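Local coordinates for protein rhamnogalacturonan endolyase YesW (Bacillus subtilis, PDB 2ZUX) that cleaves the rhamnogalacturonan type I of plant cell-wall pectin by endo-acting beta-elimination, using a calcium-rich beta-propeller, at residues K208-A213 and G239-T244; L152-K157 and L163-L168; E229-F234 and V295-R300. All coordinates share one frame; numbering follows the deposited sequence.

Contact 1 (K208-A213 and G239-T244). With RAM (alpha-L-rhamnopyranose), chain P.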
loop_
_atom_site.group_PDB
_atom_site.type_symbol
_atom_site.label_atom_id
_atom_site.label_comp_id
_atom_site.label_asym_id
_atom_site.label_seq_id
_atom_site.Cartn_x
_atom_site.Cartn_y
_atom_site.Cartn_z
ATOM N N LYS A 208 27.853 -4.103 2.998
ATOM C CA LYS A 208 28.268 -4.233 4.393
ATOM C C LYS A 208 27.299 -5.135 5.130
ATOM O O LYS A 208 26.081 -4.933 5.079
ATOM C CB LYS A 208 28.344 -2.867 5.070
ATOM C CG LYS A 208 29.044 -2.920 6.425
ATOM C CD LYS A 208 28.950 -1.611 7.171
ATOM C CE LYS A 208 27.631 -1.496 7.902
ATOM N NZ LYS A 208 27.710 -2.127 9.245
ATOM N N VAL A 209 27.838 -6.140 5.803
ATOM C CA VAL A 209 27.022 -7.108 6.522
ATOM C C VAL A 209 26.762 -6.619 7.952
ATOM O O VAL A 209 27.672 -6.141 8.641
ATOM C CB VAL A 209 27.674 -8.509 6.489
ATOM C CG1 VAL A 209 26.795 -9.523 7.184
ATOM C CG2 VAL A 209 27.930 -8.951 5.050
ATOM N N ILE A 210 25.499 -6.713 8.368
ATOM C CA ILE A 210 25.052 -6.302 9.696
ATOM C C ILE A 210 25.318 -7.401 10.726
ATOM O O ILE A 210 25.104 -8.580 10.459
ATOM C CB ILE A 210 23.541 -5.935 9.662
ATOM C CG1 ILE A 210 23.327 -4.699 8.779
ATOM C CG2 ILE A 210 22.989 -5.690 11.074
ATOM C CD1 ILE A 210 21.884 -4.368 8.474
ATOM N N GLY A 211 25.792 -6.994 11.904
ATOM C CA GLY A 211 25.960 -7.896 13.046
ATOM C C GLY A 211 27.047 -8.941 12.889
ATOM O O GLY A 211 28.122 -8.668 12.347
ATOM N N ASN A 212 26.736 -10.141 13.364
ATOM C CA ASN A 212 27.609 -11.305 13.338
ATOM C C ASN A 212 27.511 -11.943 11.955
ATOM O O ASN A 212 26.598 -12.721 11.690
ATOM C CB ASN A 212 27.116 -12.272 14.422
ATOM C CG ASN A 212 28.121 -13.351 14.780
ATOM O OD1 ASN A 212 29.210 -13.430 14.221
ATOM N ND2 ASN A 212 27.745 -14.193 15.740
ATOM N N ALA A 213 28.440 -11.590 11.073
ATOM C CA ALA A 213 28.313 -11.862 9.642
ATOM C C ALA A 213 27.956 -13.304 9.292
ATOM O O ALA A 213 27.117 -13.538 8.417
ATOM C CB ALA A 213 29.565 -11.424 8.900
ATOM N N GLY A 239 20.820 2.395 -0.035
ATOM C CA GLY A 239 20.594 1.142 0.679
ATOM C C GLY A 239 21.578 0.946 1.821
ATOM O O GLY A 239 21.672 -0.144 2.376
ATOM N N LYS A 240 22.325 1.992 2.163
ATOM C CA LYS A 240 23.315 1.911 3.237
ATOM C C LYS A 240 22.620 1.885 4.596
ATOM O O LYS A 240 21.661 2.620 4.822
ATOM C CB LYS A 240 24.276 3.105 3.154
ATOM C CG LYS A 240 25.394 3.103 4.188
ATOM C CD LYS A 240 26.262 4.348 4.060
ATOM C CE LYS A 240 25.486 5.623 4.385
ATOM N NZ LYS A 240 26.353 6.844 4.314
ATOM N N GLU A 241 23.117 1.041 5.495
ATOM C CA GLU A 241 22.634 1.017 6.872
ATOM C C GLU A 241 22.847 2.389 7.521
ATOM O O GLU A 241 23.971 2.908 7.524
ATOM C CB GLU A 241 23.400 -0.044 7.666
ATOM C CG GLU A 241 23.056 -0.102 9.155
ATOM C CD GLU A 241 24.065 -0.893 9.953
ATOM O OE1 GLU A 241 25.274 -0.816 9.644
ATOM O OE2 GLU A 241 23.663 -1.585 10.907
ATOM N N LEU A 242 21.783 2.982 8.054
ATOM C CA LEU A 242 21.904 4.231 8.813
ATOM C C LEU A 242 21.961 3.974 10.312
ATOM O O LEU A 242 22.842 4.483 11.006
ATOM C CB LEU A 242 20.760 5.197 8.486
ATOM C CG LEU A 242 20.752 5.781 7.071
ATOM C CD1 LEU A 242 19.475 6.575 6.820
ATOM C CD2 LEU A 242 21.994 6.660 6.826
ATOM N N VAL A 243 21.023 3.173 10.806
ATOM C CA VAL A 243 20.973 2.795 12.220
ATOM C C VAL A 243 20.330 1.422 12.333
ATOM O O VAL A 243 19.378 1.111 11.603
ATOM C CB VAL A 243 20.191 3.833 13.077
ATOM C CG1 VAL A 243 18.769 4.012 12.565
ATOM C CG2 VAL A 243 20.184 3.443 14.549
ATOM N N THR A 244 20.864 0.611 13.238
ATOM C CA THR A 244 20.307 -0.695 13.572
ATOM C C THR A 244 20.175 -0.805 15.082
ATOM O O THR A 244 21.112 -0.485 15.816
ATOM C CB THR A 244 21.189 -1.821 13.026
ATOM O OG1 THR A 244 21.158 -1.773 11.600
ATOM C CG2 THR A 244 20.696 -3.184 13.467
HETATM C C1 RAM P . 28.608 -13.734 4.657
HETATM C C2 RAM P . 27.162 -13.930 5.112
HETATM C C3 RAM P . 26.271 -12.841 4.512
HETATM C C4 RAM P . 26.418 -12.814 2.995
HETATM C C5 RAM P . 27.896 -12.668 2.620
HETATM C C6 RAM P . 28.119 -12.739 1.112
HETATM O O1 RAM P . 29.135 -12.550 5.221
HETATM O O2 RAM P . 26.722 -15.209 4.704
HETATM O O3 RAM P . 24.919 -13.039 4.860
HETATM O O4 RAM P . 25.670 -11.733 2.487
HETATM O O5 RAM P . 28.679 -13.682 3.238
#

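Contact 2 (L152-K157 and L163-L168)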
loop_
_atom_site.group_PDB
_atom_site.type_symbol
_atom_site.label_atom_id
_atom_site.label_comp_id
_atom_site.label_asym_id
_atom_site.label_seq_id
_atom_site.Cartn_x
_atom_site.Cartn_y
_atom_site.Cartn_z
ATOM N N LEU A 152 15.492 -10.533 -1.217
ATOM C CA LEU A 152 16.235 -9.408 -1.774
ATOM C C LEU A 152 15.294 -8.236 -1.957
ATOM O O LEU A 152 14.148 -8.425 -2.367
ATOM C CB LEU A 152 16.850 -9.799 -3.121
ATOM C CG LEU A 152 17.599 -11.140 -3.118
ATOM C CD1 LEU A 152 17.929 -11.580 -4.510
ATOM C CD2 LEU A 152 18.860 -11.053 -2.286
ATOM N N ILE A 153 15.785 -7.038 -1.651
ATOM C CA ILE A 153 15.027 -5.799 -1.817
ATOM C C ILE A 153 15.863 -4.885 -2.692
ATOM O O ILE A 153 17.024 -4.603 -2.368
ATOM C CB ILE A 153 14.794 -5.059 -0.463
ATOM C CG1 ILE A 153 14.239 -5.990 0.633
ATOM C CG2 ILE A 153 13.957 -3.791 -0.684
ATOM C CD1 ILE A 153 12.858 -6.514 0.371
ATOM N N ASP A 154 15.273 -4.426 -3.797
ATOM C CA ASP A 154 15.959 -3.522 -4.727
ATOM C C ASP A 154 15.288 -2.160 -4.769
ATOM O O ASP A 154 14.095 -2.043 -4.494
ATOM C CB ASP A 154 15.893 -4.059 -6.160
ATOM C CG ASP A 154 16.735 -5.295 -6.397
ATOM O OD1 ASP A 154 17.420 -5.795 -5.486
ATOM O OD2 ASP A 154 16.709 -5.775 -7.551
ATOM N N ALA A 155 16.045 -1.144 -5.176
ATOM C CA ALA A 155 15.468 0.150 -5.545
ATOM C C ALA A 155 15.741 0.434 -7.007
ATOM O O ALA A 155 16.886 0.313 -7.455
ATOM C CB ALA A 155 16.033 1.259 -4.691
ATOM N N TYR A 156 14.693 0.829 -7.730
ATOM C CA TYR A 156 14.807 1.235 -9.137
ATOM C C TYR A 156 14.250 2.630 -9.359
ATOM O O TYR A 156 13.191 2.984 -8.833
ATOM C CB TYR A 156 14.037 0.276 -10.053
ATOM C CG TYR A 156 14.612 -1.106 -10.084
ATOM C CD1 TYR A 156 15.594 -1.445 -11.015
ATOM C CD2 TYR A 156 14.186 -2.082 -9.180
ATOM C CE1 TYR A 156 16.147 -2.713 -11.035
ATOM C CE2 TYR A 156 14.733 -3.346 -9.193
ATOM C CZ TYR A 156 15.706 -3.658 -10.130
ATOM O OH TYR A 156 16.255 -4.920 -10.139
ATOM N N LYS A 157 14.962 3.418 -10.158
ATOM C CA LYS A 157 14.371 4.610 -10.743
ATOM C C LYS A 157 13.467 4.176 -11.884
ATOM O O LYS A 157 13.635 3.086 -12.435
ATOM C CB LYS A 157 15.456 5.551 -11.260
ATOM C CG LYS A 157 16.246 6.204 -10.154
ATOM C CD LYS A 157 17.264 7.192 -10.706
ATOM C CE LYS A 157 17.598 8.241 -9.668
ATOM N NZ LYS A 157 16.425 9.129 -9.397
ATOM N N LEU A 163 19.406 1.224 -8.201
ATOM C CA LEU A 163 20.176 1.988 -7.225
ATOM C C LEU A 163 20.944 1.114 -6.252
ATOM O O LEU A 163 22.066 1.454 -5.874
ATOM C CB LEU A 163 19.282 2.972 -6.471
ATOM C CG LEU A 163 18.553 3.990 -7.352
ATOM C CD1 LEU A 163 17.682 4.882 -6.499
ATOM C CD2 LEU A 163 19.534 4.831 -8.177
ATOM N N TRP A 164 20.332 0.002 -5.844
ATOM C CA TRP A 164 20.934 -0.919 -4.891
ATOM C C TRP A 164 20.112 -2.174 -4.714
ATOM O O TRP A 164 18.955 -2.240 -5.143
ATOM C CB TRP A 164 21.121 -0.253 -3.522
ATOM C CG TRP A 164 19.931 0.504 -2.983
ATOM C CD1 TRP A 164 19.736 1.853 -3.036
ATOM C CD2 TRP A 164 18.796 -0.032 -2.283
ATOM N NE1 TRP A 164 18.560 2.195 -2.418
ATOM C CE2 TRP A 164 17.963 1.059 -1.940
ATOM C CE3 TRP A 164 18.400 -1.325 -1.912
ATOM C CZ2 TRP A 164 16.752 0.895 -1.257
ATOM C CZ3 TRP A 164 17.189 -1.488 -1.234
ATOM C CH2 TRP A 164 16.389 -0.377 -0.909
ATOM N N ARG A 165 20.746 -3.153 -4.078
ATOM C CA ARG A 165 20.102 -4.364 -3.597
ATOM C C ARG A 165 20.532 -4.610 -2.162
ATOM O O ARG A 165 21.728 -4.556 -1.844
ATOM C CB ARG A 165 20.488 -5.575 -4.460
ATOM C CG ARG A 165 20.087 -6.945 -3.873
ATOM C CD ARG A 165 20.187 -8.062 -4.903
ATOM N NE ARG A 165 19.332 -7.745 -6.044
ATOM C CZ ARG A 165 19.463 -8.242 -7.269
ATOM N NH1 ARG A 165 20.409 -9.139 -7.550
ATOM N NH2 ARG A 165 18.630 -7.848 -8.220
ATOM N N ILE A 166 19.548 -4.882 -1.308
ATOM C CA ILE A 166 19.776 -5.368 0.048
ATOM C C ILE A 166 19.455 -6.856 0.057
ATOM O O ILE A 166 18.420 -7.275 -0.468
ATOM C CB ILE A 166 18.868 -4.625 1.062
ATOM C CG1 ILE A 166 19.304 -3.165 1.187
ATOM C CG2 ILE A 166 18.847 -5.327 2.445
ATOM C CD1 ILE A 166 18.357 -2.305 1.996
ATOM N N ASN A 167 20.351 -7.654 0.631
ATOM C CA ASN A 167 20.108 -9.075 0.794
ATOM C C ASN A 167 19.864 -9.351 2.273
ATOM O O ASN A 167 20.776 -9.214 3.089
ATOM C CB ASN A 167 21.302 -9.891 0.283
ATOM C CG ASN A 167 21.057 -11.385 0.370
ATOM O OD1 ASN A 167 20.283 -11.848 1.208
ATOM N ND2 ASN A 167 21.701 -12.149 -0.502
ATOM N N LEU A 168 18.636 -9.723 2.630
ATOM C CA LEU A 168 18.312 -9.864 4.051
ATOM C C LEU A 168 19.023 -11.051 4.707
ATOM O O LEU A 168 19.191 -11.072 5.925
ATOM C CB LEU A 168 16.798 -9.912 4.272
ATOM C CG LEU A 168 16.142 -8.533 4.117
ATOM C CD1 LEU A 168 14.669 -8.670 3.861
ATOM C CD2 LEU A 168 16.378 -7.664 5.351
#

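Contact 3 (E229-F234 and V295-R300)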
loop_
_atom_site.group_PDB
_atom_site.type_symbol
_atom_site.label_atom_id
_atom_site.label_comp_id
_atom_site.label_asym_id
_atom_site.label_seq_id
_atom_site.Cartn_x
_atom_site.Cartn_y
_atom_site.Cartn_z
ATOM N N GLU A 229 17.612 -10.264 16.868
ATOM C CA GLU A 229 16.758 -9.731 15.818
ATOM C C GLU A 229 16.941 -8.229 15.812
ATOM O O GLU A 229 17.010 -7.618 16.880
ATOM C CB GLU A 229 15.291 -10.063 16.083
ATOM C CG GLU A 229 14.994 -11.548 16.124
ATOM C CD GLU A 229 13.539 -11.830 16.439
ATOM O OE1 GLU A 229 13.110 -11.463 17.545
ATOM O OE2 GLU A 229 12.843 -12.411 15.579
ATOM N N TYR A 230 17.004 -7.633 14.625
ATOM C CA TYR A 230 17.289 -6.205 14.523
ATOM C C TYR A 230 16.219 -5.451 13.748
ATOM O O TYR A 230 15.454 -6.035 12.976
ATOM C CB TYR A 230 18.654 -5.961 13.862
ATOM C CG TYR A 230 19.803 -6.754 14.431
ATOM C CD1 TYR A 230 20.072 -6.751 15.799
ATOM C CD2 TYR A 230 20.635 -7.489 13.593
ATOM C CE1 TYR A 230 21.133 -7.488 16.325
ATOM C CE2 TYR A 230 21.704 -8.228 14.101
ATOM C CZ TYR A 230 21.943 -8.223 15.471
ATOM O OH TYR A 230 23.000 -8.929 15.988
ATOM N N LEU A 231 16.193 -4.141 13.972
ATOM C CA LEU A 231 15.415 -3.204 13.170
ATOM C C LEU A 231 16.410 -2.241 12.546
ATOM O O LEU A 231 17.198 -1.629 13.271
ATOM C CB LEU A 231 14.424 -2.441 14.050
ATOM C CG LEU A 231 13.559 -1.398 13.336
ATOM C CD1 LEU A 231 12.687 -2.039 12.243
ATOM C CD2 LEU A 231 12.698 -0.653 14.339
ATOM N N THR A 232 16.392 -2.124 11.216
ATOM C CA THR A 232 17.320 -1.237 10.511
ATOM C C THR A 232 16.577 -0.208 9.682
ATOM O O THR A 232 15.570 -0.513 9.029
ATOM C CB THR A 232 18.269 -2.038 9.592
ATOM O OG1 THR A 232 18.993 -2.991 10.381
ATOM C CG2 THR A 232 19.274 -1.122 8.903
ATOM N N VAL A 233 17.091 1.018 9.725
ATOM C CA VAL A 233 16.701 2.059 8.785
ATOM C C VAL A 233 17.843 2.190 7.779
ATOM O O VAL A 233 18.998 2.419 8.167
ATOM C CB VAL A 233 16.453 3.410 9.485
ATOM C CG1 VAL A 233 16.034 4.477 8.482
ATOM C CG2 VAL A 233 15.403 3.270 10.579
ATOM N N PHE A 234 17.522 2.029 6.496
ATOM C CA PHE A 234 18.481 2.124 5.402
ATOM C C PHE A 234 18.259 3.424 4.641
ATOM O O PHE A 234 17.117 3.857 4.441
ATOM C CB PHE A 234 18.293 0.973 4.406
ATOM C CG PHE A 234 18.540 -0.410 4.968
ATOM C CD1 PHE A 234 19.820 -0.959 4.967
ATOM C CD2 PHE A 234 17.482 -1.180 5.441
ATOM C CE1 PHE A 234 20.048 -2.247 5.442
ATOM C CE2 PHE A 234 17.701 -2.465 5.923
ATOM C CZ PHE A 234 18.984 -3.003 5.926
ATOM N N VAL A 295 4.861 -1.903 18.574
ATOM C CA VAL A 295 5.842 -0.931 19.048
ATOM C C VAL A 295 5.954 0.194 18.034
ATOM O O VAL A 295 5.947 -0.050 16.824
ATOM C CB VAL A 295 7.227 -1.584 19.280
ATOM C CG1 VAL A 295 8.246 -0.558 19.746
ATOM C CG2 VAL A 295 7.136 -2.707 20.316
ATOM N N ALA A 296 6.036 1.422 18.540
ATOM C CA ALA A 296 6.193 2.615 17.729
ATOM C C ALA A 296 7.585 3.203 17.896
ATOM O O ALA A 296 8.141 3.206 19.005
ATOM C CB ALA A 296 5.150 3.638 18.095
ATOM N N TYR A 297 8.132 3.688 16.786
ATOM C CA TYR A 297 9.451 4.309 16.743
ATOM C C TYR A 297 9.416 5.614 15.967
ATOM O O TYR A 297 8.593 5.790 15.069
ATOM C CB TYR A 297 10.449 3.409 16.011
ATOM C CG TYR A 297 10.624 2.008 16.543
ATOM C CD1 TYR A 297 11.687 1.701 17.381
ATOM C CD2 TYR A 297 9.754 0.980 16.171
ATOM C CE1 TYR A 297 11.874 0.410 17.854
ATOM C CE2 TYR A 297 9.938 -0.315 16.636
ATOM C CZ TYR A 297 11.001 -0.589 17.480
ATOM O OH TYR A 297 11.188 -1.873 17.934
ATOM N N ASN A 298 10.344 6.511 16.298
ATOM C CA ASN A 298 10.677 7.625 15.425
ATOM C C ASN A 298 12.079 7.456 14.866
ATOM O O ASN A 298 12.947 6.864 15.513
ATOM C CB ASN A 298 10.566 8.962 16.170
ATOM C CG ASN A 298 9.155 9.483 16.205
ATOM O OD1 ASN A 298 8.327 9.096 15.385
ATOM N ND2 ASN A 298 8.868 10.373 17.150
ATOM N N PHE A 299 12.284 7.943 13.647
ATOM C CA PHE A 299 13.625 8.124 13.115
ATOM C C PHE A 299 13.755 9.586 12.728
ATOM O O PHE A 299 13.201 10.031 11.726
ATOM C CB PHE A 299 13.918 7.203 11.925
ATOM C CG PHE A 299 15.267 7.443 11.310
ATOM C CD1 PHE A 299 16.430 7.075 11.987
ATOM C CD2 PHE A 299 15.384 8.063 10.072
ATOM C CE1 PHE A 299 17.689 7.318 11.434
ATOM C CE2 PHE A 299 16.642 8.311 9.514
ATOM C CZ PHE A 299 17.790 7.930 10.198
ATOM N N ARG A 300 14.454 10.338 13.573
ATOM C CA ARG A 300 14.557 11.783 13.443
ATOM C C ARG A 300 15.904 12.205 13.991
ATOM O O ARG A 300 16.415 11.584 14.920
ATOM C CB ARG A 300 13.436 12.472 14.229
ATOM C CG ARG A 300 12.029 12.163 13.709
ATOM C CD ARG A 300 10.932 12.736 14.582
ATOM N NE ARG A 300 9.647 12.143 14.208
ATOM C CZ ARG A 300 8.463 12.547 14.657
ATOM N NH1 ARG A 300 8.376 13.586 15.485
ATOM N NH2 ARG A 300 7.355 11.925 14.267
#

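Contact 1 (K208-A213 and G239-T244)
K208 reaches from the loop between strands 193-198 and 230-235 to the carboxylate of E241, at the start of edge strand 241-246. The two side chains cross at a slant, and NZ of K208 lies 2.8 Å from OE1 of E241 in a salt bridge. The ammonium group comes to the syn side of that oxygen, 21° out of the carboxylate plane. A lysine suits this exposed spot because its long chain can bend: it leaves the backbone straight, then turns at chi3 (83°) and chi4 (86°), which swings NZ round to the acid.

The other carboxylate oxygen is held from within the strand. OG1 of T244 donates to OE2 of E241 at 2.6 Å and meets that oxygen's anti lone pair, so each oxygen has its own partner and the carboxylate is hindered from turning. T244 OG1 also bonds to T232 on the next strand, tying the acid to the sheet.

I210 supplies the apolar part. Its CG1 lies 3.8 Å from OE2 of E241, while CD1 is 4.1 Å from OG1 of T244; this branched, buried residue fills the angle between loop and strand and also packs on Y230 and T232.

The same loop carries a bound rhamnose: the carbonyl O of A213 approaches C2 of the sugar at 3.3 Å, and CG2 of V209 lies 3.8 Å from its O1. The carbonyl O of G201 is hydrogen-bonded to this sugar. The arrangement is that of a sugar-binding loop fastened to the edge of a propeller blade, one that possibly serves as a carbohydrate-binding region.

Contact 2 (L152-K157 and L163-L168)
This is the antiparallel pairing of a beta hairpin, strands 152-156 and 162-167, at one edge of a five-stranded antiparallel sheet. The axes of the two short segments come within 4.6 Å, and their N-to-C directions differ by 169°. I153 and I166 form a hydrogen-bonded pair, with I153 N to I166 O at 2.9 Å and I166 N to I153 O at 2.8 Å.

On the face bearing D154 and R165, these two side chains run alongside each other. In a side-on salt bridge, R165 NE donates to D154 OD1 at 2.8 Å and NH2 to OD2 at 2.9 Å, both on syn lone pairs. Carboxylate and guanidinium lie 13° apart, nearly coplanar. D154 is buried, and W134 also donates to OD2, while R165 NH2 reaches the carbonyl of D97.

The other face is apolar. CG of W164 lies between its backbone N and carbonyl carbon (chi1 47°), which lays the indole across the neighbouring strand, with CB of A155 over the five-membered ring, 3.7 Å from its centroid; the small alanine leaves room for this CH-pi contact. NE1 of W164 bonds to G236 O. Toward the hairpin's two ends, K157 forms a salt bridge with calcium ligand D123, and N167 ND2 is hydrogen-bonded to carbohydrate-binding D150. Here the hairpin supplies the last two strands of a propeller blade.

Contact 3 (E229-F234 and V295-R300)
Two CH-pi contacts carry this buried meeting of strands 230-235 and 293-300, which belong to different sheets. In the first, L231 and Y297 approach from opposite directions, and CD2 of the leucine sits over the centre of the phenol ring, 3.5 Å from its centroid and 11° off the ring normal. L231 has CG anti to its backbone nitrogen (chi1 179°), which extends the branch toward the ring. In the second, V233 CG1 lies over the F299 ring, 4.0 Å from the centroid and 10° off the normal. Here the valine meets the phenylalanine at an oblique angle, and the short beta-branched side chain presents a methyl to the broad aromatic face.

Dispersion between methyls and ring faces therefore replaces backbone pairing: the nearest alpha carbons, those of V233 and F299, are 8.1 Å apart, and no hydrogen bond joins the segments. Leucine and valine suit the gap because each offers a methyl that needs no polar partner.

The one polar atom among these four side chains is the hydroxyl of Y297, whose partner is the carbonyl O of E248, so the tyrosine combines a covered face with a satisfied tip. Were Y297 replaced by an alanine, CD2 of L231 would probably face a gap and the E248 carbonyl would be likely to lose its mate.

Around this core, L231 also packs on L282 and M284 of strand 281-286, while F299 lies against V243 of strand 241-246. The contact thus joins the sheet running from strand 182-184 to strand 241-246 with that running from strand 268-273 to strand 303-311, face to face, as successive propeller blades pack.

How the contacts relate
Along the chain, contact 2 closes before the other two open, whereas contacts 1 and 3 alternate their segments. Contacts 1 and 3, with centres about 13 Å apart, share one sheet, since strands 230-235 and 241-246 are neighbours in it; L242 and V243 both face V233 in a classic beta bulge. Contact 2 belongs to the preceding sheet, its centre about 14 Å from that of contact 1 and 18 Å from that of contact 3. I166 packs on F234, and W164 on G239, so the sheets meet here too. Three consecutive propeller sheets are thus linked, with rhamnose bound in a loop of the middle one.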